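Local structure of lipoprotein (Colwellia psychrerythraea, 3O0Y) at residues 180-185 against 258-263; 138-143 against 197-202; 173-178 against 251-256; 46-51 against 146-151. The protein is a putative lipoprotein of unknown function, whose family belongs to a metallopeptidase-like clan, so that a peptidase-related role is possible. One frame throughout, in Å; residues are numbered along the deposited sequence.

Interaction 1: residues 180-185 against 258-263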
loop_
_atom_site.group_PDB
_atom_site.type_symbol
_atom_site.label_atom_id
_atom_site.label_comp_id
_atom_site.label_asym_id
_atom_site.label_seq_id
_atom_site.Cartn_x
_atom_site.Cartn_y
_atom_site.Cartn_z
ATOM N N THR A 180 -19.666 15.585 1.281
ATOM C CA THR A 180 -19.792 14.686 0.149
ATOM C C THR A 180 -19.546 13.237 0.631
ATOM O O THR A 180 -20.184 12.324 0.130
ATOM C CB THR A 180 -18.901 15.077 -1.039
ATOM O OG1 THR A 180 -17.500 15.053 -0.656
ATOM C CG2 THR A 180 -19.240 16.507 -1.602
ATOM N N ILE A 181 -18.600 13.041 1.555
ATOM C CA ILE A 181 -18.305 11.716 2.167
ATOM C C ILE A 181 -19.540 11.147 2.845
ATOM O O ILE A 181 -19.957 9.989 2.606
ATOM C CB ILE A 181 -17.114 11.755 3.113
ATOM C CG1 ILE A 181 -15.825 12.009 2.286
ATOM C CG2 ILE A 181 -17.007 10.439 3.962
ATOM C CD1 ILE A 181 -14.580 12.166 3.082
ATOM N N ILE A 182 -20.216 11.983 3.637
ATOM C CA ILE A 182 -21.458 11.549 4.262
ATOM C C ILE A 182 -22.504 11.222 3.259
ATOM O O ILE A 182 -23.202 10.202 3.399
ATOM C CB ILE A 182 -21.981 12.638 5.273
ATOM C CG1 ILE A 182 -21.004 12.720 6.458
ATOM C CG2 ILE A 182 -23.426 12.318 5.689
ATOM C CD1 ILE A 182 -21.083 14.074 7.313
ATOM N N GLU A 183 -22.625 12.035 2.224
ATOM C CA GLU A 183 -23.603 11.741 1.169
ATOM C C GLU A 183 -23.368 10.382 0.532
ATOM O O GLU A 183 -24.343 9.673 0.251
ATOM C CB GLU A 183 -23.565 12.820 0.089
ATOM C CG GLU A 183 -24.765 12.909 -0.779
ATOM C CD GLU A 183 -24.557 13.915 -1.911
ATOM O OE1 GLU A 183 -23.660 14.827 -1.769
ATOM O OE2 GLU A 183 -25.264 13.722 -2.954
ATOM N N LYS A 184 -22.098 10.037 0.260
ATOM C CA LYS A 184 -21.771 8.719 -0.338
ATOM C C LYS A 184 -21.991 7.565 0.650
ATOM O O LYS A 184 -22.574 6.549 0.307
ATOM C CB LYS A 184 -20.303 8.690 -0.842
ATOM C CG LYS A 184 -19.993 7.527 -1.749
ATOM C CD LYS A 184 -20.928 7.384 -2.953
ATOM C CE LYS A 184 -20.418 6.333 -3.942
ATOM N NZ LYS A 184 -20.211 4.981 -3.388
ATOM N N GLN A 185 -21.594 7.730 1.907
ATOM C CA GLN A 185 -21.795 6.676 2.928
ATOM C C GLN A 185 -23.321 6.390 3.096
ATOM O O GLN A 185 -23.755 5.232 3.196
ATOM C CB GLN A 185 -21.275 7.196 4.226
ATOM C CG GLN A 185 -21.232 6.153 5.385
ATOM C CD GLN A 185 -20.807 6.777 6.704
ATOM O OE1 GLN A 185 -21.437 7.742 7.175
ATOM N NE2 GLN A 185 -19.802 6.189 7.345
ATOM N N TYR A 258 -15.035 16.895 10.825
ATOM C CA TYR A 258 -14.792 15.565 11.405
ATOM C C TYR A 258 -15.882 15.169 12.369
ATOM O O TYR A 258 -16.382 14.057 12.340
ATOM C CB TYR A 258 -13.423 15.437 12.062
ATOM C CG TYR A 258 -12.359 15.124 11.012
ATOM C CD1 TYR A 258 -12.039 16.041 10.026
ATOM C CD2 TYR A 258 -11.715 13.885 10.981
ATOM C CE1 TYR A 258 -11.122 15.741 9.053
ATOM C CE2 TYR A 258 -10.849 13.552 9.989
ATOM C CZ TYR A 258 -10.546 14.470 9.008
ATOM O OH TYR A 258 -9.609 14.170 8.021
ATOM N N GLN A 259 -16.338 16.128 13.138
ATOM C CA GLN A 259 -17.427 15.880 14.083
ATOM C C GLN A 259 -18.692 15.441 13.374
ATOM O O GLN A 259 -19.401 14.567 13.870
ATOM C CB GLN A 259 -17.629 17.129 14.963
ATOM C CG GLN A 259 -16.412 17.240 15.959
ATOM C CD GLN A 259 -16.252 18.633 16.624
ATOM O OE1 GLN A 259 -15.377 18.799 17.456
ATOM N NE2 GLN A 259 -17.005 19.619 16.184
ATOM N N SER A 260 -18.969 16.081 12.253
ATOM C CA SER A 260 -20.064 15.756 11.360
ATOM C C SER A 260 -20.042 14.278 10.939
ATOM O O SER A 260 -21.061 13.569 10.865
ATOM C CB SER A 260 -19.824 16.535 10.051
ATOM O OG SER A 260 -21.055 16.908 9.575
ATOM N N VAL A 261 -18.879 13.872 10.444
ATOM C CA VAL A 261 -18.757 12.467 9.983
ATOM C C VAL A 261 -18.841 11.450 11.112
ATOM O O VAL A 261 -19.432 10.372 10.954
ATOM C CB VAL A 261 -17.478 12.277 9.153
ATOM C CG1 VAL A 261 -17.434 10.869 8.563
ATOM C CG2 VAL A 261 -17.456 13.351 8.050
ATOM N N GLU A 262 -18.230 11.789 12.246
ATOM C CA GLU A 262 -18.312 10.980 13.437
ATOM C C GLU A 262 -19.770 10.716 13.807
ATOM O O GLU A 262 -20.186 9.556 13.970
ATOM C CB GLU A 262 -17.561 11.676 14.559
ATOM C CG GLU A 262 -17.424 10.861 15.841
ATOM C CD GLU A 262 -17.038 11.740 17.022
ATOM O OE1 GLU A 262 -16.350 12.784 16.812
ATOM O OE2 GLU A 262 -17.401 11.378 18.159
ATOM N N LYS A 263 -20.567 11.768 13.824
ATOM C CA LYS A 263 -21.977 11.659 14.189
ATOM C C LYS A 263 -22.719 10.815 13.157
ATOM O O LYS A 263 -23.493 9.939 13.530
ATOM C CB LYS A 263 -22.600 13.059 14.297
ATOM C CG LYS A 263 -24.096 13.084 14.652
ATOM C CD LYS A 263 -24.597 14.511 14.938
ATOM C CE LYS A 263 -26.099 14.468 15.329
ATOM N NZ LYS A 263 -26.768 15.773 15.065
#

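Interaction 2: residues 138-143 against 197-202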
loop_
_atom_site.group_PDB
_atom_site.type_symbol
_atom_site.label_atom_id
_atom_site.label_comp_id
_atom_site.label_asym_id
_atom_site.label_seq_id
_atom_site.Cartn_x
_atom_site.Cartn_y
_atom_site.Cartn_z
ATOM N N VAL A 138 -15.625 5.393 4.755
ATOM C CA VAL A 138 -15.141 5.696 6.086
ATOM C C VAL A 138 -14.846 4.362 6.784
ATOM O O VAL A 138 -15.672 3.480 6.895
ATOM C CB VAL A 138 -16.181 6.511 6.896
ATOM C CG1 VAL A 138 -15.697 6.732 8.365
ATOM C CG2 VAL A 138 -16.584 7.846 6.139
ATOM N N ASN A 139 -13.599 4.210 7.208
ATOM C CA ASN A 139 -13.138 2.992 7.832
ATOM C C ASN A 139 -11.983 3.350 8.788
ATOM O O ASN A 139 -11.677 4.509 8.991
ATOM C CB ASN A 139 -12.756 1.944 6.776
ATOM C CG ASN A 139 -11.492 2.300 5.990
ATOM O OD1 ASN A 139 -10.414 2.314 6.567
ATOM N ND2 ASN A 139 -11.618 2.585 4.697
ATOM N N GLN A 140 -11.476 2.360 9.491
ATOM C CA GLN A 140 -10.466 2.592 10.522
ATOM C C GLN A 140 -9.010 2.758 10.069
ATOM O O GLN A 140 -8.193 3.111 10.862
ATOM C CB GLN A 140 -10.560 1.422 11.547
ATOM C CG GLN A 140 -9.656 0.191 11.292
ATOM C CD GLN A 140 -10.116 -0.723 10.111
ATOM O OE1 GLN A 140 -11.120 -0.460 9.440
ATOM N NE2 GLN A 140 -9.316 -1.751 9.825
ATOM N N ILE A 141 -8.679 2.381 8.852
ATOM C CA ILE A 141 -7.324 2.246 8.385
ATOM C C ILE A 141 -6.967 3.256 7.299
ATOM O O ILE A 141 -5.861 3.753 7.316
ATOM C CB ILE A 141 -6.963 0.787 7.998
ATOM C CG1 ILE A 141 -5.508 0.622 7.557
ATOM C CG2 ILE A 141 -7.891 0.212 6.893
ATOM C CD1 ILE A 141 -5.026 -0.873 7.548
ATOM N N ASN A 142 -7.835 3.506 6.314
ATOM C CA ASN A 142 -7.543 4.511 5.266
ATOM C C ASN A 142 -8.829 5.167 4.769
ATOM O O ASN A 142 -9.805 5.227 5.484
ATOM C CB ASN A 142 -6.697 3.920 4.110
ATOM C CG ASN A 142 -7.501 2.982 3.213
ATOM O OD1 ASN A 142 -8.576 2.451 3.615
ATOM N ND2 ASN A 142 -7.002 2.796 1.985
ATOM N N GLY A 143 -8.829 5.648 3.544
ATOM C CA GLY A 143 -9.939 6.447 3.058
ATOM C C GLY A 143 -9.606 7.918 3.216
ATOM O O GLY A 143 -8.648 8.273 3.897
ATOM N N LYS A 197 -19.896 -3.709 12.195
ATOM C CA LYS A 197 -19.843 -2.909 13.431
ATOM C C LYS A 197 -18.420 -2.616 13.863
ATOM O O LYS A 197 -18.087 -1.489 14.172
ATOM C CB LYS A 197 -20.592 -3.613 14.569
ATOM C CG LYS A 197 -22.128 -3.612 14.382
ATOM C CD LYS A 197 -22.901 -4.269 15.562
ATOM C CE LYS A 197 -24.403 -4.502 15.256
ATOM N NZ LYS A 197 -25.192 -3.229 14.908
ATOM N N VAL A 198 -17.564 -3.630 13.803
ATOM C CA VAL A 198 -16.159 -3.505 14.158
ATOM C C VAL A 198 -15.452 -2.428 13.302
ATOM O O VAL A 198 -14.637 -1.624 13.833
ATOM C CB VAL A 198 -15.484 -4.891 14.141
ATOM C CG1 VAL A 198 -13.925 -4.767 14.088
ATOM C CG2 VAL A 198 -15.862 -5.740 15.369
ATOM N N THR A 199 -15.700 -2.450 12.003
ATOM C CA THR A 199 -15.049 -1.508 11.080
ATOM C C THR A 199 -15.554 -0.103 11.356
ATOM O O THR A 199 -14.760 0.816 11.497
ATOM C CB THR A 199 -15.312 -1.855 9.615
ATOM O OG1 THR A 199 -14.801 -3.172 9.368
ATOM C CG2 THR A 199 -14.671 -0.818 8.637
ATOM N N LEU A 200 -16.866 0.052 11.492
ATOM C CA LEU A 200 -17.434 1.331 11.819
ATOM C C LEU A 200 -16.980 1.878 13.186
ATOM O O LEU A 200 -16.738 3.081 13.322
ATOM C CB LEU A 200 -18.954 1.273 11.678
ATOM C CG LEU A 200 -19.734 2.541 11.397
ATOM C CD1 LEU A 200 -19.196 3.366 10.216
ATOM C CD2 LEU A 200 -21.182 2.147 11.149
ATOM N N GLN A 201 -16.883 1.017 14.196
ATOM C CA GLN A 201 -16.445 1.421 15.518
ATOM C C GLN A 201 -15.004 1.883 15.440
ATOM O O GLN A 201 -14.616 2.821 16.133
ATOM C CB GLN A 201 -16.546 0.264 16.511
ATOM C CG GLN A 201 -17.981 -0.131 16.858
ATOM C CD GLN A 201 -18.100 -1.414 17.671
ATOM O OE1 GLN A 201 -17.377 -2.411 17.443
ATOM N NE2 GLN A 201 -19.059 -1.410 18.608
ATOM N N GLY A 202 -14.183 1.206 14.619
ATOM C CA GLY A 202 -12.803 1.616 14.502
ATOM C C GLY A 202 -12.683 2.979 13.798
ATOM O O GLY A 202 -11.883 3.855 14.231
#

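Interaction 3: residues 173-178 against 251-256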
loop_
_atom_site.group_PDB
_atom_site.type_symbol
_atom_site.label_atom_id
_atom_site.label_comp_id
_atom_site.label_asym_id
_atom_site.label_seq_id
_atom_site.Cartn_x
_atom_site.Cartn_y
_atom_site.Cartn_z
ATOM N N GLN A 173 -11.616 23.797 2.716
ATOM C CA GLN A 173 -12.605 23.016 1.945
ATOM C C GLN A 173 -13.022 21.720 2.630
ATOM O O GLN A 173 -13.721 20.875 2.030
ATOM C CB GLN A 173 -11.992 22.713 0.593
ATOM C CG GLN A 173 -11.767 24.004 -0.222
ATOM C CD GLN A 173 -11.046 23.722 -1.457
ATOM O OE1 GLN A 173 -9.816 23.874 -1.548
ATOM N NE2 GLN A 173 -11.790 23.259 -2.436
ATOM N N PHE A 174 -12.641 21.560 3.898
ATOM C CA PHE A 174 -12.933 20.292 4.591
ATOM C C PHE A 174 -14.420 20.148 4.887
ATOM O O PHE A 174 -14.941 19.006 5.074
ATOM C CB PHE A 174 -12.119 20.151 5.848
ATOM C CG PHE A 174 -10.863 19.375 5.666
ATOM C CD1 PHE A 174 -9.924 19.782 4.762
ATOM C CD2 PHE A 174 -10.615 18.243 6.387
ATOM C CE1 PHE A 174 -8.741 19.121 4.618
ATOM C CE2 PHE A 174 -9.445 17.582 6.250
ATOM C CZ PHE A 174 -8.523 17.993 5.290
ATOM N N ASP A 175 -15.139 21.273 4.881
ATOM C CA ASP A 175 -16.591 21.170 5.023
ATOM C C ASP A 175 -17.245 20.437 3.844
ATOM O O ASP A 175 -18.075 19.539 4.039
ATOM C CB ASP A 175 -17.286 22.531 5.228
ATOM C CG ASP A 175 -16.890 23.605 4.187
ATOM O OD1 ASP A 175 -15.900 23.486 3.429
ATOM O OD2 ASP A 175 -17.563 24.676 4.198
ATOM N N LYS A 176 -16.849 20.793 2.628
ATOM C CA LYS A 176 -17.412 20.110 1.479
ATOM C C LYS A 176 -16.887 18.688 1.432
ATOM O O LYS A 176 -17.609 17.803 1.043
ATOM C CB LYS A 176 -17.109 20.859 0.174
ATOM C CG LYS A 176 -17.838 20.286 -1.035
ATOM C CD LYS A 176 -17.823 21.245 -2.244
ATOM C CE LYS A 176 -18.214 20.524 -3.537
ATOM N NZ LYS A 176 -17.970 21.382 -4.736
ATOM N N LEU A 177 -15.620 18.476 1.757
ATOM C CA LEU A 177 -15.089 17.093 1.793
ATOM C C LEU A 177 -16.018 16.207 2.641
ATOM O O LEU A 177 -16.539 15.164 2.178
ATOM C CB LEU A 177 -13.705 17.055 2.399
ATOM C CG LEU A 177 -13.061 15.709 2.611
ATOM C CD1 LEU A 177 -12.918 14.967 1.237
ATOM C CD2 LEU A 177 -11.718 15.890 3.358
ATOM N N ALA A 178 -16.250 16.655 3.873
ATOM C CA ALA A 178 -17.099 15.907 4.827
ATOM C C ALA A 178 -18.516 15.708 4.336
ATOM O O ALA A 178 -19.013 14.600 4.446
ATOM C CB ALA A 178 -17.115 16.555 6.173
ATOM N N SER A 251 -9.922 25.018 13.552
ATOM C CA SER A 251 -10.970 25.206 14.547
ATOM C C SER A 251 -12.314 25.369 13.930
ATOM O O SER A 251 -13.323 24.815 14.404
ATOM C CB SER A 251 -10.665 26.465 15.392
ATOM O OG SER A 251 -11.703 26.664 16.320
ATOM N N GLN A 252 -12.382 26.179 12.897
ATOM C CA GLN A 252 -13.672 26.553 12.357
ATOM C C GLN A 252 -14.230 25.644 11.261
ATOM O O GLN A 252 -15.473 25.611 11.042
ATOM C CB GLN A 252 -13.602 27.968 11.829
ATOM C CG GLN A 252 -13.259 28.981 12.937
ATOM C CD GLN A 252 -12.873 30.351 12.391
ATOM O OE1 GLN A 252 -13.195 30.699 11.254
ATOM N NE2 GLN A 252 -12.202 31.156 13.234
ATOM N N VAL A 253 -13.317 24.977 10.543
ATOM C CA VAL A 253 -13.734 24.188 9.387
ATOM C C VAL A 253 -13.426 22.685 9.636
ATOM O O VAL A 253 -14.348 21.865 9.593
ATOM C CB VAL A 253 -13.138 24.683 8.112
ATOM C CG1 VAL A 253 -13.735 23.903 6.946
ATOM C CG2 VAL A 253 -13.478 26.222 7.909
ATOM N N VAL A 254 -12.180 22.346 9.966
ATOM C CA VAL A 254 -11.794 20.940 10.088
ATOM C C VAL A 254 -12.519 20.249 11.199
ATOM O O VAL A 254 -13.094 19.170 10.975
ATOM C CB VAL A 254 -10.279 20.762 10.246
ATOM C CG1 VAL A 254 -9.903 19.284 10.421
ATOM C CG2 VAL A 254 -9.580 21.377 8.959
ATOM N N TYR A 255 -12.534 20.877 12.390
ATOM C CA TYR A 255 -13.126 20.246 13.574
ATOM C C TYR A 255 -14.612 19.930 13.388
ATOM O O TYR A 255 -15.004 18.764 13.573
ATOM C CB TYR A 255 -12.848 21.064 14.834
ATOM C CG TYR A 255 -11.653 20.601 15.529
ATOM C CD1 TYR A 255 -10.491 20.319 14.840
ATOM C CD2 TYR A 255 -11.615 20.505 16.928
ATOM C CE1 TYR A 255 -9.387 19.857 15.481
ATOM C CE2 TYR A 255 -10.499 20.037 17.568
ATOM C CZ TYR A 255 -9.386 19.721 16.850
ATOM O OH TYR A 255 -8.229 19.274 17.442
ATOM N N PRO A 256 -15.428 20.900 12.994
ATOM C CA PRO A 256 -16.820 20.568 12.732
ATOM C C PRO A 256 -17.049 19.530 11.594
ATOM O O PRO A 256 -18.037 18.748 11.652
ATOM C CB PRO A 256 -17.432 21.909 12.356
ATOM C CG PRO A 256 -16.584 22.902 13.101
ATOM C CD PRO A 256 -15.205 22.355 12.872
#

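Interaction 4: residues 46-51 against 146-151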
loop_
_atom_site.group_PDB
_atom_site.type_symbol
_atom_site.label_atom_id
_atom_site.label_comp_id
_atom_site.label_asym_id
_atom_site.label_seq_id
_atom_site.Cartn_x
_atom_site.Cartn_y
_atom_site.Cartn_z
ATOM N N ARG A 46 -8.381 13.543 -7.972
ATOM C CA ARG A 46 -7.640 12.984 -6.852
ATOM C C ARG A 46 -6.424 13.853 -6.623
ATOM O O ARG A 46 -5.254 13.399 -6.680
ATOM C CB ARG A 46 -7.234 11.519 -7.109
ATOM C CG ARG A 46 -8.393 10.587 -7.161
ATOM C CD ARG A 46 -9.007 10.359 -5.805
ATOM N NE ARG A 46 -10.067 9.366 -5.786
ATOM C CZ ARG A 46 -11.365 9.650 -5.937
ATOM N NH1 ARG A 46 -11.777 10.878 -6.240
ATOM N NH2 ARG A 46 -12.273 8.687 -5.826
ATOM N N ALA A 47 -6.699 15.140 -6.342
ATOM C CA ALA A 47 -5.615 16.154 -6.309
ATOM C C ALA A 47 -4.600 15.904 -5.179
ATOM O O ALA A 47 -3.424 16.242 -5.313
ATOM C CB ALA A 47 -6.192 17.575 -6.214
ATOM N N LEU A 48 -5.010 15.236 -4.089
ATOM C CA LEU A 48 -4.049 14.862 -3.028
ATOM C C LEU A 48 -3.099 13.763 -3.458
ATOM O O LEU A 48 -1.915 13.810 -3.146
ATOM C CB LEU A 48 -4.793 14.454 -1.757
ATOM C CG LEU A 48 -5.192 15.838 -1.231
ATOM C CD1 LEU A 48 -6.615 16.216 -1.205
ATOM C CD2 LEU A 48 -4.234 16.487 -0.299
ATOM N N SER A 49 -3.560 12.798 -4.246
ATOM C CA SER A 49 -2.634 11.863 -4.915
ATOM C C SER A 49 -1.647 12.566 -5.856
ATOM O O SER A 49 -0.465 12.228 -5.908
ATOM C CB SER A 49 -3.434 10.742 -5.648
ATOM O OG SER A 49 -3.988 9.887 -4.656
ATOM N N ALA A 50 -2.128 13.564 -6.609
ATOM C CA ALA A 50 -1.270 14.359 -7.446
ATOM C C ALA A 50 -0.179 14.969 -6.580
ATOM O O ALA A 50 1.011 14.884 -6.897
ATOM C CB ALA A 50 -2.084 15.498 -8.158
ATOM N N THR A 51 -0.588 15.637 -5.489
ATOM C CA THR A 51 0.425 16.178 -4.548
ATOM C C THR A 51 1.454 15.131 -4.024
ATOM O O THR A 51 2.655 15.406 -3.960
ATOM C CB THR A 51 -0.293 16.875 -3.364
ATOM O OG1 THR A 51 -1.095 17.939 -3.895
ATOM C CG2 THR A 51 0.774 17.367 -2.297
ATOM N N ILE A 146 -8.493 9.858 6.437
ATOM C CA ILE A 146 -7.251 9.439 7.057
ATOM C C ILE A 146 -6.149 9.834 6.116
ATOM O O ILE A 146 -5.130 10.394 6.517
ATOM C CB ILE A 146 -7.251 7.900 7.293
ATOM C CG1 ILE A 146 -8.211 7.531 8.396
ATOM C CG2 ILE A 146 -5.873 7.431 7.625
ATOM C CD1 ILE A 146 -8.284 5.955 8.757
ATOM N N ASP A 147 -6.309 9.555 4.821
ATOM C CA ASP A 147 -5.184 9.828 3.902
ATOM C C ASP A 147 -4.983 11.288 3.495
ATOM O O ASP A 147 -3.880 11.670 3.176
ATOM C CB ASP A 147 -5.217 8.979 2.644
ATOM C CG ASP A 147 -5.217 7.473 2.983
ATOM O OD1 ASP A 147 -4.494 7.074 3.927
ATOM O OD2 ASP A 147 -6.037 6.759 2.388
ATOM N N ILE A 148 -6.020 12.077 3.402
ATOM C CA ILE A 148 -5.821 13.451 2.947
ATOM C C ILE A 148 -5.006 14.200 4.027
ATOM O O ILE A 148 -4.019 14.903 3.720
ATOM C CB ILE A 148 -7.146 14.091 2.633
ATOM C CG1 ILE A 148 -7.717 13.531 1.318
ATOM C CG2 ILE A 148 -7.046 15.670 2.534
ATOM C CD1 ILE A 148 -9.147 13.947 1.171
ATOM N N PRO A 149 -5.331 14.023 5.321
ATOM C CA PRO A 149 -4.432 14.680 6.334
ATOM C C PRO A 149 -3.007 14.192 6.275
ATOM O O PRO A 149 -2.058 14.973 6.381
ATOM C CB PRO A 149 -5.069 14.310 7.669
ATOM C CG PRO A 149 -6.475 14.164 7.356
ATOM C CD PRO A 149 -6.568 13.530 5.962
ATOM N N ARG A 150 -2.822 12.896 6.035
ATOM C CA ARG A 150 -1.451 12.373 5.902
ATOM C C ARG A 150 -0.649 13.007 4.739
ATOM O O ARG A 150 0.541 13.341 4.890
ATOM C CB ARG A 150 -1.441 10.806 5.804
ATOM C CG ARG A 150 -0.021 10.185 5.644
ATOM C CD ARG A 150 0.774 9.614 6.909
ATOM N NE ARG A 150 2.037 8.889 6.509
ATOM C CZ ARG A 150 3.145 8.664 7.248
ATOM N NH1 ARG A 150 3.305 9.076 8.530
ATOM N NH2 ARG A 150 4.131 8.006 6.657
ATOM N N VAL A 151 -1.289 13.140 3.579
ATOM C CA VAL A 151 -0.629 13.737 2.409
ATOM C C VAL A 151 -0.280 15.198 2.710
ATOM O O VAL A 151 0.813 15.679 2.373
ATOM C CB VAL A 151 -1.438 13.602 1.116
ATOM C CG1 VAL A 151 -0.846 14.489 -0.034
ATOM C CG2 VAL A 151 -1.530 12.127 0.680
#

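Interaction 1: residues 180-185 against 258-263
Ile182 and Val261 mark the closest backbone approach, with their CA atoms 6.4 Å apart. They belong to a helix pair, 174-190 and 236-268, within a largely helical protein. Both segments are regular helix throughout and run in the same general direction. Each is held by its own backbone bonds, such as Gln185 N to Ile181 O.

Ile182 carries the contact from its side. Its CG1 branch stands beside the backbone N (chi1 -67°), and chi2 is extended at 160°. This carries CD1 across to the other helix. There CD1 meets Val261 CG2 at 3.8 Å, and CG1 of Ile182 lies 3.9 Å from the same methyl. The two side chains meet obliquely. Val261 offers one branch only, CG2, the one beside its backbone N. Its other surroundings include Leu145 of helix 144-154 and Leu207 of helix 197-210.

The same CD1 also borders Ser260, without bonding to its polar atoms. Ser260 lies at the margin of the contact and remains partly exposed. Ile181, the next residue back, also touches Pro144 and Leu145 of helix 144-154. Between these segments the contact rests on the end of Ile182. Its CD1 lies 3.6 Å from Ser260 O and equally 3.6 Å from Ser260 OG.

Interaction 2: residues 138-143 against 197-202
Gln140 reaches Thr199 through a bent side chain. Its chi1 of 92° lies away from the staggered positions, and chi2 of -74° folds the chain back. The amide oxygen OE1 therefore lies 3.7 Å from Thr199 CG2. The other end of the amide, NE2, makes a weak hydrogen bond to Glu544 O. Thr199 meets the loop with CG2, which stands opposite its backbone N; its OG1 is hydrogen-bonded with Ser196 OG.

Asn139 CB approaches the same methyl, at 3.8 Å from Thr199 CG2. Nearer the backbone the fit is closer. Gln140 CB lies 3.5 Å from Gly202 C, where the helix has no side chain to keep the loop away. Gln140 N is buried by the contact and finds no partner.

The amide of Asn139 turns inward to its own loop. Its ND2 bonds to Phe136 O and, at longer range, to Asn142 OD1, which also accepts from Trp549 NE1. These bonds hold the shape of the loop itself; carbon contacts meet the helix. Asn139 OD1 accepts from Ile141 N at 2.9 Å, in the carbonyl plane, giving an Asx turn. It also accepts from Asn142 N, slightly tilted, giving an Asx motif just before Gly143, the N-cap residue of helix 144-154.

Interaction 3: residues 173-178 against 251-256
The contact joins the first turn of helix 174-190 to the middle of helix 236-268, a nearly parallel helix pair in which Phe174 packs on Val254 and Asp175 on Val253. The short axes pass 8.7 Å apart at an angle of 17°. The second helix is irregular here. It has a wider pi-type turn at 251-254 and a kink at Pro256, whose nitrogen makes no bond to the preceding turn.

Val253 points at the partner helix and touches it mainly with CG1. This methyl is anti to its backbone N (chi1 -174°). It lies 3.6 Å from Asp175 N and 4.0 Å from Phe174 N, and so rests on the backbone of the first helical turn. The Asp175 side chain passes obliquely beside it, with OD1 4.2 Å from Val253 CG1.

Val254 uses its CG2 branch on the ring of Phe174. The two side chains run side by side in the same direction. Val254 CG2 stands 4.0 Å above one face of the Phe174 ring, displaced toward the rim, and 4.1 Å from Phe174 CG. The opposite face carries Leu177 CD2, also toward the rim, at 3.9 Å from the plane. The ring has a methyl over each face, which limits its tilt. Ile148 and Met152 of helix 144-154 and Tyr258 of helix 236-268 also touch Phe174.

Apolar branches do the joining. The exposed Asp175 stays at the margin, so cohesion here rests on shape and on burial of the Phe174 ring, rather than on charge.

Interaction 4: residues 46-51 against 146-151
Leu48 meets Ile148 and Val151 without any aromatic ring or side-chain amide between them. The flat group that takes part is the peptide carbonyl of Leu48, whose O has Val151 CG1 at 3.4 Å and CG2 of the same residue farther off. All other contacts are between carbon atoms of side chains.

Leu48 sits between its partners. Its CD1 lies 3.8 Å from both CG2 and CG1 of Ile148, so it rests against the fork of that side chain. The two side chains cross at about a right angle. The second methyl, Leu48 CD2, meets Val151 CG1 at 3.9 Å. It also borders Ile148 CG2, at 4.1 Å from Leu48 CD2, so the two partners overlap on this leucine.

Thr51, one turn on, adds its CG2 at 4.0 Å from Val151 CG1. Its hydroxyl OG1 is bonded to Arg170 NH1 of helix 161-172. Arg170 also touches Leu48.

The axes of the short segments approach to 9.9 Å and cross at 35°. This is a buried helix-helix interface. It sets the short helix 47-53 against helix 144-154, which is kinked at Pro149, in a mainly helical protein.

Interactions 1 and 3 are two places on one helix pair, with centres 11 Å apart. Tyr258 CE1 touches Phe174 CD2 at 3.7 Å between them. Helix 144-154 links the rest. Interaction 4 lies on it and meets interaction 3 where Phe174 CZ comes within 3.9 Å of Ile148 CG2. Interaction 2 lies in the loop leading into this helix. There Asn139 O is 3.7 Å from Ile146 CD1. Interactions 1 and 2 join mainly through Val138, whose CG2 lies 3.4 Å from Ile181 CG2. Interactions 2 and 3 do not touch; their nearest atoms are about 7 Å apart. No known active site or ligand is placed among the four contacts.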